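Local coordinates for uncharacterized protein (Acinetobacter baumannii, PDB 5D66), which is of unknown function but is built from ankyrin repeats, a fold that commonly serves as a scaffold for binding other proteins, at residues Thr38-Ala43 with Asp70-Tyr75; Asn47-Ala52 with Leu82-Met87; Asn151-Val156 with Tyr185-Lys190. All blocks are in the same frame, centred on the assembly; numbering follows the deposited sequence.

How the contacts relate
The three contacts sample one ankyrin solenoid of helices stacked side by side in two layers. Contact 1 and contact 2 are neighbours, their centres about 10 Å apart, and their segments alternate along the chain. They meet directly: Ala43 O lies 2.9 Å from Asn48 N, a probable hydrogen bond, while Leu40 packs on Ala52 and Tyr73 on Leu85. Contact 3 repeats the side-by-side helix pairing of contact 2 near the C-terminal end, its centre about 32 Å from that of contact 1 and 30 Å from that of contact 2. Its nearest atoms are about 14 Å from contact 1 and about 12 Å from contact 2. With the function unknown, the architecture relates the three.

Contact 1: Thr38-Ala43 with Asp70-Tyr75; sequences TALMVA and DSPYLY
Met41, a selenomethionine, reaches Pro72 and Tyr75 by turning twice: CG leaves trans to the main-chain nitrogen (chi1 -168°), and bends at chi2 (66°) and chi3 (-113°) then fold the end of the chain against helix 72-79. The selenium thereby settles on the peptide link between Ser71 and Pro72, with Met41 SE 3.4 Å from Ser71 C and 3.7 Å from Pro72 CD. Beyond it the terminal methyl turns to the root of the tyrosine, Met41 CE standing 3.5 Å from Tyr75 CB and 3.6 Å from Tyr75 CG, and the two side chains cross at roughly a right angle. The methyl approaches the ring obliquely, while the carboxylate carbon of Asp70 sits in plane at the ring's edge.

Leu40 supplies the second point of contact. Its branch point and one methyl press on the pyrrolidine, Leu40 CG and Leu40 CD2 each lying 3.7 Å from Pro72 CG. Proline is thus gripped from two sides of its ring, by leucine at CB and CG and by selenium at CD. The contact is wholly van der Waals in character, and its polar bonds are kept within each segment. Thr38 OG1 accepts from Met41 N at 3.1 Å, and Ser71 OG accepts from Leu74 N at 3.1 Å, so each helix begins with a side-chain N-cap immediately before the residues that touch.

The pair joins the starts of helices 39-45 and 72-79, adjacent members of one layer of the solenoid. On the far side of helix 39-45, Ala39 and Val42 pack on helix 6-12; Leu40 also leans on Ala52 and Ile56 of helix 49-57, and Tyr73 continues the packing onto helix 82-90.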
# COMPACT_ATOMS: atom_id res chain seq x y z
N THR A 38 -14.59 -6.63 7.31
CA THR A 38 -14.95 -5.60 8.25
C THR A 38 -15.59 -4.40 7.52
O THR A 38 -15.36 -4.15 6.34
CB THR A 38 -13.78 -5.12 9.10
OG1 THR A 38 -12.91 -4.38 8.25
CG2 THR A 38 -13.04 -6.22 9.79
N ALA A 39 -16.30 -3.57 8.29
CA ALA A 39 -16.91 -2.40 7.74
C ALA A 39 -15.84 -1.41 7.28
O ALA A 39 -15.99 -0.73 6.25
CB ALA A 39 -17.88 -1.77 8.69
N LEU A 40 -14.73 -1.31 8.03
CA LEU A 40 -13.65 -0.44 7.58
C LEU A 40 -13.05 -0.94 6.26
O LEU A 40 -12.71 -0.13 5.40
CB LEU A 40 -12.56 -0.33 8.65
CG LEU A 40 -11.31 0.47 8.23
CD1 LEU A 40 -11.65 1.91 7.86
CD2 LEU A 40 -10.25 0.43 9.33
N MSE A 41 -12.93 -2.25 6.06
CA MSE A 41 -12.46 -2.76 4.78
C MSE A 41 -13.41 -2.36 3.66
O MSE A 41 -12.96 -1.89 2.59
CB MSE A 41 -12.26 -4.24 4.84
CG MSE A 41 -11.51 -4.77 3.62
SE MSE A 41 -9.65 -4.17 3.47
CE MSE A 41 -9.75 -3.06 1.90
N VAL A 42 -14.73 -2.46 3.89
CA VAL A 42 -15.73 -2.03 2.91
C VAL A 42 -15.57 -0.56 2.58
O VAL A 42 -15.55 -0.16 1.40
CB VAL A 42 -17.13 -2.36 3.42
CG1 VAL A 42 -18.20 -1.76 2.53
CG2 VAL A 42 -17.32 -3.88 3.53
N ALA A 43 -15.42 0.29 3.59
CA ALA A 43 -15.24 1.73 3.36
C ALA A 43 -13.97 2.00 2.58
O ALA A 43 -13.93 2.85 1.69
CB ALA A 43 -15.20 2.48 4.67
N ASP A 70 -6.11 -8.62 1.99
CA ASP A 70 -6.09 -7.18 2.06
C ASP A 70 -6.48 -6.73 3.44
O ASP A 70 -7.40 -7.26 4.06
CB ASP A 70 -7.04 -6.55 1.05
CG ASP A 70 -6.50 -6.56 -0.34
OD1 ASP A 70 -5.25 -6.60 -0.56
OD2 ASP A 70 -7.34 -6.34 -1.25
N SER A 71 -5.83 -5.68 3.91
CA SER A 71 -6.24 -4.89 5.08
C SER A 71 -6.52 -3.49 4.64
O SER A 71 -6.05 -3.04 3.56
CB SER A 71 -5.19 -4.88 6.18
OG SER A 71 -4.04 -4.18 5.71
N PRO A 72 -7.16 -2.68 5.48
CA PRO A 72 -7.37 -1.27 5.12
C PRO A 72 -6.04 -0.55 4.78
O PRO A 72 -5.96 0.14 3.78
CB PRO A 72 -8.13 -0.69 6.32
CG PRO A 72 -8.92 -1.90 6.79
CD PRO A 72 -8.02 -3.08 6.60
N TYR A 73 -5.03 -0.72 5.63
CA TYR A 73 -3.72 -0.13 5.37
C TYR A 73 -3.14 -0.64 4.04
O TYR A 73 -2.68 0.15 3.20
CB TYR A 73 -2.80 -0.45 6.56
CG TYR A 73 -1.33 -0.47 6.21
CD1 TYR A 73 -0.65 0.69 5.91
CD2 TYR A 73 -0.63 -1.66 6.15
CE1 TYR A 73 0.71 0.64 5.58
CE2 TYR A 73 0.71 -1.72 5.83
CZ TYR A 73 1.36 -0.57 5.49
OH TYR A 73 2.70 -0.60 5.14
N LEU A 74 -3.06 -1.96 3.86
CA LEU A 74 -2.42 -2.51 2.67
C LEU A 74 -3.10 -2.06 1.39
O LEU A 74 -2.45 -1.74 0.40
CB LEU A 74 -2.32 -4.02 2.73
CG LEU A 74 -1.36 -4.58 3.72
CD1 LEU A 74 -1.66 -6.06 4.00
CD2 LEU A 74 0.06 -4.48 3.18
N TYR A 75 -4.43 -2.08 1.39
CA TYR A 75 -5.21 -1.75 0.23
C TYR A 75 -5.11 -0.24 -0.07
O TYR A 75 -4.96 0.18 -1.22
CB TYR A 75 -6.67 -2.08 0.45
CG TYR A 75 -7.54 -2.00 -0.77
CD1 TYR A 75 -7.74 -3.11 -1.54
CD2 TYR A 75 -8.18 -0.85 -1.13
CE1 TYR A 75 -8.51 -3.07 -2.70
CE2 TYR A 75 -8.95 -0.79 -2.25
CZ TYR A 75 -9.14 -1.91 -3.04
OH TYR A 75 -9.95 -1.87 -4.16

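Contact 2: Asn47-Ala52 with Leu82-Met87; sequences NNIHAA and LKILRM
The carboxamide of Asn47 meets Ile84 through its oxygen: Asn47 OD1 is 3.4 Å from Ile84 CD1, and the two side chains run past each other in opposite directions.

The amide oxygen has a second task. A water donates to Asn47 OD1 at 2.7 Å and accepts from Ile84 N at 2.9 Å, linking the segments by a two-bond bridge. Ile84 N belongs to the first turn of helix 82-90, where the amides come too early to have an acceptor four residues back within the helix, and the water takes that role. Asn47 itself has positive phi and closes helix 39-45 with a Schellman motif, and CG set trans to the main-chain nitrogen (chi1 -157°) brings its amide nearer to helix 82-90.

Away from the water the contact becomes apolar. Ile84 CD1 rests 3.8 Å from Ala52 CB, and Ile49 spreads over three partners. Ile49 CD1 lies 3.7 Å from Lys83 CD, on the aliphatic part of the extended lysine, while Ile49 CG1 faces the same atom of Ile84. Ile49 CG2, trans to its main-chain nitrogen, is turned to the selenomethionine, where Ile49 CG2 and Met87 CE approach to 3.4 Å. That is closer than ordinary carbon contact, and a sign of tight packing at the end of the Met87 chain, which crosses the isoleucine at about a right angle.

Antiparallel helices paired in helix-turn-helix units, stacked unit on unit so that helix 49-57 lies beside helix 82-90, are characteristic of the ankyrin fold.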
# COMPACT_ATOMS: atom_id res chain seq x y z
N ASN A 47 -12.96 3.91 -1.14
CA ASN A 47 -12.33 5.21 -0.82
C ASN A 47 -13.32 6.16 -0.16
O ASN A 47 -13.36 7.37 -0.43
CB ASN A 47 -11.65 5.85 -2.01
CG ASN A 47 -10.59 6.84 -1.57
OD1 ASN A 47 -10.15 6.80 -0.43
ND2 ASN A 47 -10.18 7.74 -2.46
N ASN A 48 -14.09 5.64 0.80
CA ASN A 48 -15.04 6.46 1.57
C ASN A 48 -14.29 7.01 2.78
O ASN A 48 -14.28 6.44 3.85
CB ASN A 48 -16.25 5.62 1.99
CG ASN A 48 -17.17 5.37 0.83
OD1 ASN A 48 -17.12 6.03 -0.22
ND2 ASN A 48 -18.04 4.38 0.99
N ILE A 49 -13.66 8.16 2.53
CA ILE A 49 -12.73 8.78 3.49
C ILE A 49 -13.43 9.08 4.81
O ILE A 49 -12.87 8.85 5.87
CB ILE A 49 -12.14 10.03 2.83
CG1 ILE A 49 -11.26 9.64 1.61
CG2 ILE A 49 -11.37 10.91 3.80
CD1 ILE A 49 -10.98 10.75 0.68
N HIS A 50 -14.62 9.67 4.74
CA HIS A 50 -15.31 10.08 5.98
C HIS A 50 -15.70 8.89 6.81
O HIS A 50 -15.48 8.85 8.02
CB HIS A 50 -16.52 10.96 5.63
CG HIS A 50 -16.12 12.20 4.94
ND1 HIS A 50 -16.57 12.58 3.70
CD2 HIS A 50 -15.18 13.10 5.29
CE1 HIS A 50 -15.99 13.71 3.34
NE2 HIS A 50 -15.17 14.06 4.31
N ALA A 51 -16.26 7.86 6.17
CA ALA A 51 -16.61 6.64 6.91
C ALA A 51 -15.39 5.97 7.50
O ALA A 51 -15.38 5.55 8.63
CB ALA A 51 -17.33 5.65 5.99
N ALA A 52 -14.32 5.92 6.70
CA ALA A 52 -13.07 5.32 7.19
C ALA A 52 -12.55 6.10 8.41
O ALA A 52 -12.15 5.47 9.41
CB ALA A 52 -12.03 5.27 6.10
N LEU A 82 -4.62 8.05 -0.39
CA LEU A 82 -3.61 8.58 0.47
C LEU A 82 -4.22 9.16 1.77
O LEU A 82 -3.60 9.05 2.82
CB LEU A 82 -2.80 9.56 -0.34
CG LEU A 82 -1.61 10.18 0.37
CD1 LEU A 82 -0.66 9.10 0.91
CD2 LEU A 82 -0.91 11.07 -0.66
N LYS A 83 -5.42 9.72 1.69
CA LYS A 83 -6.05 10.25 2.91
C LYS A 83 -6.33 9.10 3.90
O LYS A 83 -5.99 9.18 5.08
CB LYS A 83 -7.33 11.05 2.59
CG LYS A 83 -6.95 12.33 1.84
CD LYS A 83 -8.14 13.09 1.39
CE LYS A 83 -7.78 14.47 0.91
NZ LYS A 83 -9.01 15.20 0.60
N ILE A 84 -6.89 8.00 3.42
CA ILE A 84 -7.14 6.84 4.29
C ILE A 84 -5.80 6.27 4.73
O ILE A 84 -5.65 5.92 5.91
CB ILE A 84 -8.02 5.81 3.61
CG1 ILE A 84 -9.44 6.36 3.41
CG2 ILE A 84 -8.09 4.54 4.46
CD1 ILE A 84 -10.38 5.44 2.67
N LEU A 85 -4.84 6.14 3.81
CA LEU A 85 -3.55 5.60 4.22
C LEU A 85 -2.94 6.38 5.40
O LEU A 85 -2.46 5.77 6.36
CB LEU A 85 -2.59 5.60 3.04
CG LEU A 85 -1.20 5.13 3.36
CD1 LEU A 85 -1.21 3.63 3.75
CD2 LEU A 85 -0.25 5.35 2.23
N ARG A 86 -2.95 7.72 5.31
CA ARG A 86 -2.39 8.53 6.38
C ARG A 86 -3.11 8.24 7.71
O ARG A 86 -2.47 8.20 8.74
CB ARG A 86 -2.40 9.97 6.03
CG ARG A 86 -1.45 10.32 4.95
CD ARG A 86 -1.40 11.84 4.78
NE ARG A 86 -0.95 12.31 3.46
CZ ARG A 86 0.31 12.23 3.00
NH1 ARG A 86 1.30 11.71 3.72
NH2 ARG A 86 0.59 12.72 1.79
N MSE A 87 -4.42 8.07 7.66
CA MSE A 87 -5.16 7.70 8.87
C MSE A 87 -4.66 6.39 9.44
O MSE A 87 -4.45 6.23 10.67
CB MSE A 87 -6.65 7.60 8.63
CG MSE A 87 -7.33 8.77 8.09
SE MSE A 87 -9.16 8.27 7.58
CE MSE A 87 -9.43 9.76 6.39
O HOH W 1 -8.02 8.10 0.70

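Contact 3: Asn151-Val156 with Tyr185-Lys190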
# COMPACT_ATOMS: atom_id res chain seq x y z
N ASN A 151 6.93 9.58 -13.30
CA ASN A 151 6.60 9.04 -12.00
C ASN A 151 7.56 7.96 -11.57
O ASN A 151 7.92 7.87 -10.40
CB ASN A 151 5.21 8.33 -11.98
CG ASN A 151 4.07 9.24 -12.27
OD1 ASN A 151 4.21 10.10 -13.09
ND2 ASN A 151 2.93 9.04 -11.62
N TYR A 152 7.91 7.07 -12.50
CA TYR A 152 8.78 5.98 -12.16
C TYR A 152 10.22 6.40 -11.91
O TYR A 152 10.88 5.85 -11.04
CB TYR A 152 8.68 4.83 -13.20
CG TYR A 152 7.29 4.20 -13.16
CD1 TYR A 152 6.98 3.34 -12.17
CD2 TYR A 152 6.29 4.57 -14.06
CE1 TYR A 152 5.73 2.81 -12.07
CE2 TYR A 152 5.00 4.04 -13.97
CZ TYR A 152 4.75 3.12 -12.96
OH TYR A 152 3.49 2.54 -12.89
N GLN A 153 10.71 7.37 -12.69
CA GLN A 153 12.01 7.96 -12.35
C GLN A 153 11.99 8.58 -10.95
O GLN A 153 12.94 8.39 -10.17
CB GLN A 153 12.39 9.04 -13.35
CG GLN A 153 12.73 8.52 -14.73
CD GLN A 153 12.92 9.63 -15.73
OE1 GLN A 153 13.34 10.72 -15.39
NE2 GLN A 153 12.56 9.36 -16.96
N GLN A 154 10.89 9.26 -10.61
CA GLN A 154 10.78 9.95 -9.31
C GLN A 154 10.77 8.88 -8.20
O GLN A 154 11.45 9.05 -7.18
CB GLN A 154 9.53 10.82 -9.27
CG GLN A 154 9.67 11.98 -10.21
CD GLN A 154 8.36 12.65 -10.57
OE1 GLN A 154 7.31 12.34 -10.00
NE2 GLN A 154 8.42 13.62 -11.46
N ILE A 155 10.06 7.78 -8.41
CA ILE A 155 9.97 6.70 -7.41
C ILE A 155 11.31 6.01 -7.27
O ILE A 155 11.74 5.70 -6.14
CB ILE A 155 8.84 5.75 -7.80
CG1 ILE A 155 7.49 6.40 -7.46
CG2 ILE A 155 8.99 4.39 -7.14
CD1 ILE A 155 6.32 5.84 -8.14
N VAL A 156 11.98 5.68 -8.38
CA VAL A 156 13.36 5.16 -8.29
C VAL A 156 14.25 6.08 -7.45
O VAL A 156 15.00 5.63 -6.57
CB VAL A 156 13.91 4.85 -9.66
CG1 VAL A 156 15.42 4.57 -9.61
CG2 VAL A 156 13.17 3.67 -10.30
N TYR A 185 16.23 2.50 -20.28
CA TYR A 185 15.78 3.56 -19.36
C TYR A 185 16.98 4.35 -18.84
O TYR A 185 17.60 3.98 -17.84
CB TYR A 185 15.01 2.92 -18.18
CG TYR A 185 13.67 2.33 -18.56
CD1 TYR A 185 12.98 2.61 -19.71
CD2 TYR A 185 13.10 1.42 -17.67
CE1 TYR A 185 11.74 2.09 -19.96
CE2 TYR A 185 11.84 0.88 -17.91
CZ TYR A 185 11.16 1.20 -19.06
OH TYR A 185 9.91 0.69 -19.32
N ARG A 186 17.35 5.38 -19.59
CA ARG A 186 18.67 5.99 -19.38
C ARG A 186 18.73 6.74 -18.08
O ARG A 186 19.73 6.71 -17.35
CB ARG A 186 18.99 6.96 -20.50
CG ARG A 186 18.99 6.30 -21.87
CD ARG A 186 19.40 7.30 -22.96
NE ARG A 186 18.45 8.40 -23.07
CZ ARG A 186 18.74 9.63 -23.47
NH1 ARG A 186 19.96 9.97 -23.83
NH2 ARG A 186 17.78 10.58 -23.50
N GLU A 187 17.64 7.44 -17.73
CA GLU A 187 17.56 8.20 -16.48
C GLU A 187 17.65 7.26 -15.26
O GLU A 187 18.46 7.51 -14.35
CB GLU A 187 16.29 9.07 -16.42
CG GLU A 187 16.12 10.00 -17.56
CD GLU A 187 15.49 9.45 -18.84
OE1 GLU A 187 15.29 8.20 -18.97
OE2 GLU A 187 15.34 10.21 -19.80
N ILE A 188 16.84 6.19 -15.28
CA ILE A 188 16.89 5.23 -14.20
C ILE A 188 18.29 4.56 -14.10
O ILE A 188 18.81 4.38 -13.01
CB ILE A 188 15.78 4.19 -14.37
CG1 ILE A 188 14.45 4.87 -14.04
CG2 ILE A 188 16.08 2.95 -13.51
CD1 ILE A 188 13.21 4.05 -14.38
N GLU A 189 18.92 4.22 -15.26
CA GLU A 189 20.29 3.71 -15.25
C GLU A 189 21.25 4.65 -14.51
O GLU A 189 22.06 4.20 -13.70
CB GLU A 189 20.75 3.37 -16.65
CG GLU A 189 22.18 2.90 -16.69
CD GLU A 189 22.72 2.65 -18.08
OE1 GLU A 189 22.06 3.11 -19.05
OE2 GLU A 189 23.81 2.08 -18.20
N LYS A 190 21.17 5.92 -14.85
CA LYS A 190 22.08 6.88 -14.23
C LYS A 190 21.84 7.00 -12.74
O LYS A 190 22.81 7.02 -11.96
CB LYS A 190 22.02 8.22 -14.89
CG LYS A 190 22.67 8.22 -16.29
CD LYS A 190 22.64 9.54 -17.00
CE LYS A 190 23.77 10.35 -16.63
NZ LYS A 190 25.05 9.93 -17.36
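Ile188 and Gln153 dominate this meeting of two nearly parallel helices, with Val156 completing the apolar part. The axes of helix segments 151-156 and 186-190 lie 9.8 Å apart and diverge by only 5°, and the closest alpha carbons belong to Gln153 and Ile188, at 5.9 Å.

Ile188 extends its CG1 branch into the groove between residues one turn apart. CG1 lies trans to the carbonyl carbon (chi1 -72°), a setting that carries the branch across to the neighbouring helix: Ile188 CG1 is 4.1 Å from Gln153 CG, and Ile188 CD1 is 4.1 Å from Val156 CG2. The valine and isoleucine side chains meet at about a right angle. Ile143 of helix 138-144 and Ala180 of helix 176-183 also pack against Ile188.

Gln153, extended beyond CG, reaches obliquely across to the neighbouring helix, where its amide carbon presses on an aliphatic stem: Gln153 CD is 3.5 Å from Glu187 CB. The glutamate bends at chi2, and its carboxylate lies almost parallel to the amide, the two planes 12° apart, with Gln153 NE2 3.5 Å from Glu187 CD. The amide nitrogen is meanwhile held by the carbonyl oxygen of Gly148, which anchors the end of the glutamine.

The chemistry suggests an interface held mainly by dispersion and shape, with perhaps a modest electrostatic contribution where the amide lies beside the carboxylate: branched carbons occupy its buried side, and flat polar groups pass each other at its more exposed side, the glutamine's directed bond being spent on its own side.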